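Local coordinates for ThiJ/PfpI family protein (Pseudomonas syringae pv. tomato, PDB 3EWN) that is of unknown function but belongs to the DJ-1/PfpI family, whose core resembles that of class I glutamine amidotransferases, at residues A52-V64 against A71-R83. Sequence-based numbering, arbitrary orientation.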
# COMPACT_ATOMS: atom_id res chain seq x y z
N ALA A 52 12.98 4.82 -14.31
CA ALA A 52 13.45 3.71 -13.50
C ALA A 52 12.79 2.41 -13.92
O ALA A 52 11.65 2.41 -14.40
CB ALA A 52 13.17 3.98 -12.02
N LYS A 53 13.51 1.32 -13.75
CA LYS A 53 13.00 -0.00 -14.08
C LYS A 53 12.87 -0.79 -12.78
O LYS A 53 13.84 -0.97 -12.05
CB LYS A 53 13.96 -0.72 -15.03
CG LYS A 53 14.09 -0.03 -16.38
CD LYS A 53 15.01 -0.79 -17.31
CE LYS A 53 15.11 -0.10 -18.66
NZ LYS A 53 15.92 -0.90 -19.62
N ILE A 54 11.66 -1.24 -12.49
CA ILE A 54 11.40 -2.01 -11.27
C ILE A 54 11.21 -3.49 -11.60
O ILE A 54 10.45 -3.83 -12.51
CB ILE A 54 10.14 -1.51 -10.54
CG1 ILE A 54 10.31 -0.05 -10.13
CG2 ILE A 54 9.87 -2.37 -9.31
CD1 ILE A 54 9.06 0.58 -9.56
N TYR A 55 11.91 -4.35 -10.87
CA TYR A 55 11.81 -5.79 -11.08
C TYR A 55 11.17 -6.43 -9.85
O TYR A 55 11.64 -6.23 -8.73
CB TYR A 55 13.19 -6.38 -11.30
CG TYR A 55 13.96 -5.74 -12.43
CD1 TYR A 55 13.78 -6.15 -13.75
CD2 TYR A 55 14.85 -4.69 -12.18
CE1 TYR A 55 14.46 -5.53 -14.80
CE2 TYR A 55 15.53 -4.06 -13.23
CZ TYR A 55 15.33 -4.49 -14.53
OH TYR A 55 16.00 -3.87 -15.57
N ILE A 56 10.09 -7.18 -10.06
CA ILE A 56 9.41 -7.88 -8.97
C ILE A 56 10.02 -9.28 -9.04
O ILE A 56 9.62 -10.10 -9.86
CB ILE A 56 7.89 -7.93 -9.21
CG1 ILE A 56 7.37 -6.50 -9.44
CG2 ILE A 56 7.18 -8.55 -8.02
CD1 ILE A 56 7.67 -5.53 -8.29
N VAL A 57 11.00 -9.53 -8.17
CA VAL A 57 11.75 -10.78 -8.16
C VAL A 57 11.30 -11.86 -7.19
O VAL A 57 11.05 -11.59 -6.02
CB VAL A 57 13.23 -10.49 -7.87
CG1 VAL A 57 14.06 -11.74 -8.12
CG2 VAL A 57 13.71 -9.34 -8.73
N ALA A 58 11.23 -13.09 -7.69
CA ALA A 58 10.83 -14.23 -6.88
C ALA A 58 11.60 -15.48 -7.32
O ALA A 58 12.28 -15.46 -8.34
CB ALA A 58 9.33 -14.47 -7.01
N LYS A 59 11.48 -16.55 -6.54
CA LYS A 59 12.16 -17.81 -6.85
C LYS A 59 11.74 -18.31 -8.23
O LYS A 59 12.52 -18.93 -8.95
CB LYS A 59 11.83 -18.85 -5.77
CG LYS A 59 12.77 -20.04 -5.72
CD LYS A 59 12.55 -20.85 -4.44
CE LYS A 59 13.56 -21.99 -4.33
NZ LYS A 59 13.42 -22.73 -3.05
N SER A 60 10.49 -18.04 -8.59
CA SER A 60 9.96 -18.43 -9.90
C SER A 60 8.95 -17.38 -10.32
O SER A 60 8.66 -16.45 -9.57
CB SER A 60 9.29 -19.80 -9.82
OG SER A 60 10.22 -20.80 -9.43
N LEU A 61 8.41 -17.51 -11.53
CA LEU A 61 7.44 -16.53 -12.01
C LEU A 61 6.00 -16.83 -11.61
O LEU A 61 5.09 -16.08 -11.95
CB LEU A 61 7.55 -16.38 -13.53
CG LEU A 61 8.86 -15.77 -14.06
CD1 LEU A 61 8.79 -15.66 -15.57
CD2 LEU A 61 9.09 -14.39 -13.44
N ASP A 62 5.79 -17.93 -10.89
CA ASP A 62 4.44 -18.26 -10.46
C ASP A 62 3.96 -17.16 -9.52
O ASP A 62 4.74 -16.59 -8.75
CB ASP A 62 4.40 -19.60 -9.73
CG ASP A 62 4.89 -20.75 -10.59
OD1 ASP A 62 4.37 -20.92 -11.71
OD2 ASP A 62 5.78 -21.49 -10.14
N PRO A 63 2.66 -16.83 -9.57
CA PRO A 63 2.11 -15.79 -8.69
C PRO A 63 2.32 -16.16 -7.22
O PRO A 63 2.24 -17.33 -6.86
CB PRO A 63 0.63 -15.77 -9.07
CG PRO A 63 0.66 -16.15 -10.52
CD PRO A 63 1.65 -17.28 -10.54
N VAL A 64 2.60 -15.16 -6.39
CA VAL A 64 2.80 -15.40 -4.96
C VAL A 64 1.62 -14.77 -4.22
O VAL A 64 1.22 -13.65 -4.53
CB VAL A 64 4.12 -14.77 -4.45
CG1 VAL A 64 5.30 -15.46 -5.11
CG2 VAL A 64 4.14 -13.27 -4.75
N ALA A 71 -2.71 -11.98 -4.55
CA ALA A 71 -1.66 -12.57 -5.38
C ALA A 71 -1.00 -11.58 -6.34
O ALA A 71 -1.68 -10.85 -7.05
CB ALA A 71 -2.22 -13.76 -6.15
N ILE A 72 0.33 -11.59 -6.34
CA ILE A 72 1.13 -10.72 -7.19
C ILE A 72 1.94 -11.56 -8.18
O ILE A 72 2.44 -12.63 -7.82
CB ILE A 72 2.11 -9.87 -6.33
CG1 ILE A 72 1.35 -8.74 -5.63
CG2 ILE A 72 3.23 -9.31 -7.20
CD1 ILE A 72 0.35 -9.20 -4.60
N VAL A 73 2.07 -11.09 -9.42
CA VAL A 73 2.83 -11.83 -10.43
C VAL A 73 4.25 -11.30 -10.55
O VAL A 73 4.46 -10.13 -10.86
CB VAL A 73 2.17 -11.73 -11.82
CG1 VAL A 73 2.89 -12.66 -12.79
CG2 VAL A 73 0.69 -12.10 -11.74
N PRO A 74 5.25 -12.15 -10.28
CA PRO A 74 6.65 -11.72 -10.38
C PRO A 74 6.99 -11.40 -11.84
O PRO A 74 6.34 -11.90 -12.75
CB PRO A 74 7.44 -12.93 -9.89
CG PRO A 74 6.46 -13.66 -9.00
CD PRO A 74 5.16 -13.53 -9.76
N THR A 75 8.01 -10.57 -12.05
CA THR A 75 8.43 -10.22 -13.41
C THR A 75 9.86 -10.66 -13.66
O THR A 75 10.40 -10.48 -14.76
CB THR A 75 8.31 -8.71 -13.68
OG1 THR A 75 9.10 -7.99 -12.73
CG2 THR A 75 6.86 -8.26 -13.60
N ALA A 76 10.48 -11.24 -12.64
CA ALA A 76 11.85 -11.71 -12.74
C ALA A 76 12.11 -12.80 -11.71
O ALA A 76 11.42 -12.87 -10.69
CB ALA A 76 12.83 -10.56 -12.54
N THR A 77 13.10 -13.64 -11.98
CA THR A 77 13.49 -14.71 -11.07
C THR A 77 14.90 -14.37 -10.61
O THR A 77 15.49 -13.42 -11.11
CB THR A 77 13.52 -16.08 -11.77
OG1 THR A 77 14.51 -16.06 -12.80
CG2 THR A 77 12.16 -16.39 -12.38
N PHE A 78 15.42 -15.13 -9.66
CA PHE A 78 16.77 -14.88 -9.16
C PHE A 78 17.77 -14.97 -10.31
O PHE A 78 18.87 -14.42 -10.23
CB PHE A 78 17.15 -15.89 -8.07
CG PHE A 78 16.20 -15.91 -6.91
CD1 PHE A 78 15.54 -14.75 -6.51
CD2 PHE A 78 15.99 -17.08 -6.19
CE1 PHE A 78 14.68 -14.76 -5.41
CE2 PHE A 78 15.14 -17.10 -5.09
CZ PHE A 78 14.48 -15.94 -4.70
N GLY A 79 17.38 -15.66 -11.38
CA GLY A 79 18.25 -15.81 -12.53
C GLY A 79 18.15 -14.70 -13.55
O GLY A 79 19.15 -14.35 -14.18
N THR A 80 16.96 -14.13 -13.74
CA THR A 80 16.79 -13.07 -14.72
C THR A 80 16.91 -11.66 -14.14
O THR A 80 16.89 -10.67 -14.88
CB THR A 80 15.44 -13.19 -15.47
OG1 THR A 80 14.36 -13.10 -14.54
CG2 THR A 80 15.37 -14.54 -16.20
N CYS A 81 17.02 -11.55 -12.82
CA CYS A 81 17.17 -10.24 -12.20
C CYS A 81 18.56 -9.70 -12.53
O CYS A 81 19.54 -10.44 -12.45
CB CYS A 81 17.01 -10.35 -10.68
SG CYS A 81 17.23 -8.79 -9.79
N PRO A 82 18.66 -8.42 -12.92
CA PRO A 82 19.97 -7.84 -13.24
C PRO A 82 21.00 -8.08 -12.13
O PRO A 82 20.65 -8.16 -10.95
CB PRO A 82 19.65 -6.36 -13.42
CG PRO A 82 18.29 -6.40 -14.04
CD PRO A 82 17.58 -7.47 -13.22
N ARG A 83 22.27 -8.18 -12.52
CA ARG A 83 23.36 -8.41 -11.57
C ARG A 83 23.70 -7.18 -10.73
O ARG A 83 23.95 -7.30 -9.53
CB ARG A 83 24.62 -8.86 -12.33
CG ARG A 83 24.52 -10.24 -12.94
CD ARG A 83 25.12 -11.29 -12.03
NE ARG A 83 26.54 -11.01 -11.77
CZ ARG A 83 27.28 -11.67 -10.89
NH1 ARG A 83 26.75 -12.65 -10.17
NH2 ARG A 83 28.56 -11.34 -10.72
O HOH W 1 8.18 -5.29 -13.37
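I56 meets T75 at the point where a short edge strand, 76-77, joins strand 53-58, and a side-chain hydroxyl appears to stand where a regular parallel strand would offer a carbonyl. With OG1 held between the backbone N and the carbonyl carbon (chi1 58°), T75 folds its oxygen back to take the amide of I56 N at 3.0 Å in a nearly straight bond. I56 O in turn is gripped twice, by T75 N in the carbonyl plane at 2.8 Å and by A76 N, which stands above that plane. A58 N to A76 O, 3.0 Å, completes this brief parallel pairing.

The tight part is the buried packing on both faces of the sheet. On one, A58 CB rests 3.6 Å from P74 CG; on the other, V57 divides its methyls, CG2 against C81 SG and CG1 at the edge of the F78 ring. That ring takes K59 CA over one face and also stacks with F109 of helix 104-114. At the partly exposed flank, P82 CD sits squarely over the Y55 ring, 3° off its normal.

The solvent side is looser in its bonding: a water bridges I54 O and T75 OG1, and F78 N reaches A58 O only weakly (3.4 Å, 120°). L61, though exposed, packs well, CD2 3.5 Å from A76 N and CG against T77 CG2. V64 and I72 form an antiparallel hydrogen-bonded pair, and A71 and V73 continue that small sheet into the second subunit. The whole is a parallel edge strand closing the central sheet of the DJ-1/PfpI alpha/beta fold, with a beta-hairpin in the connection from strand 53-58 to strand 76-77.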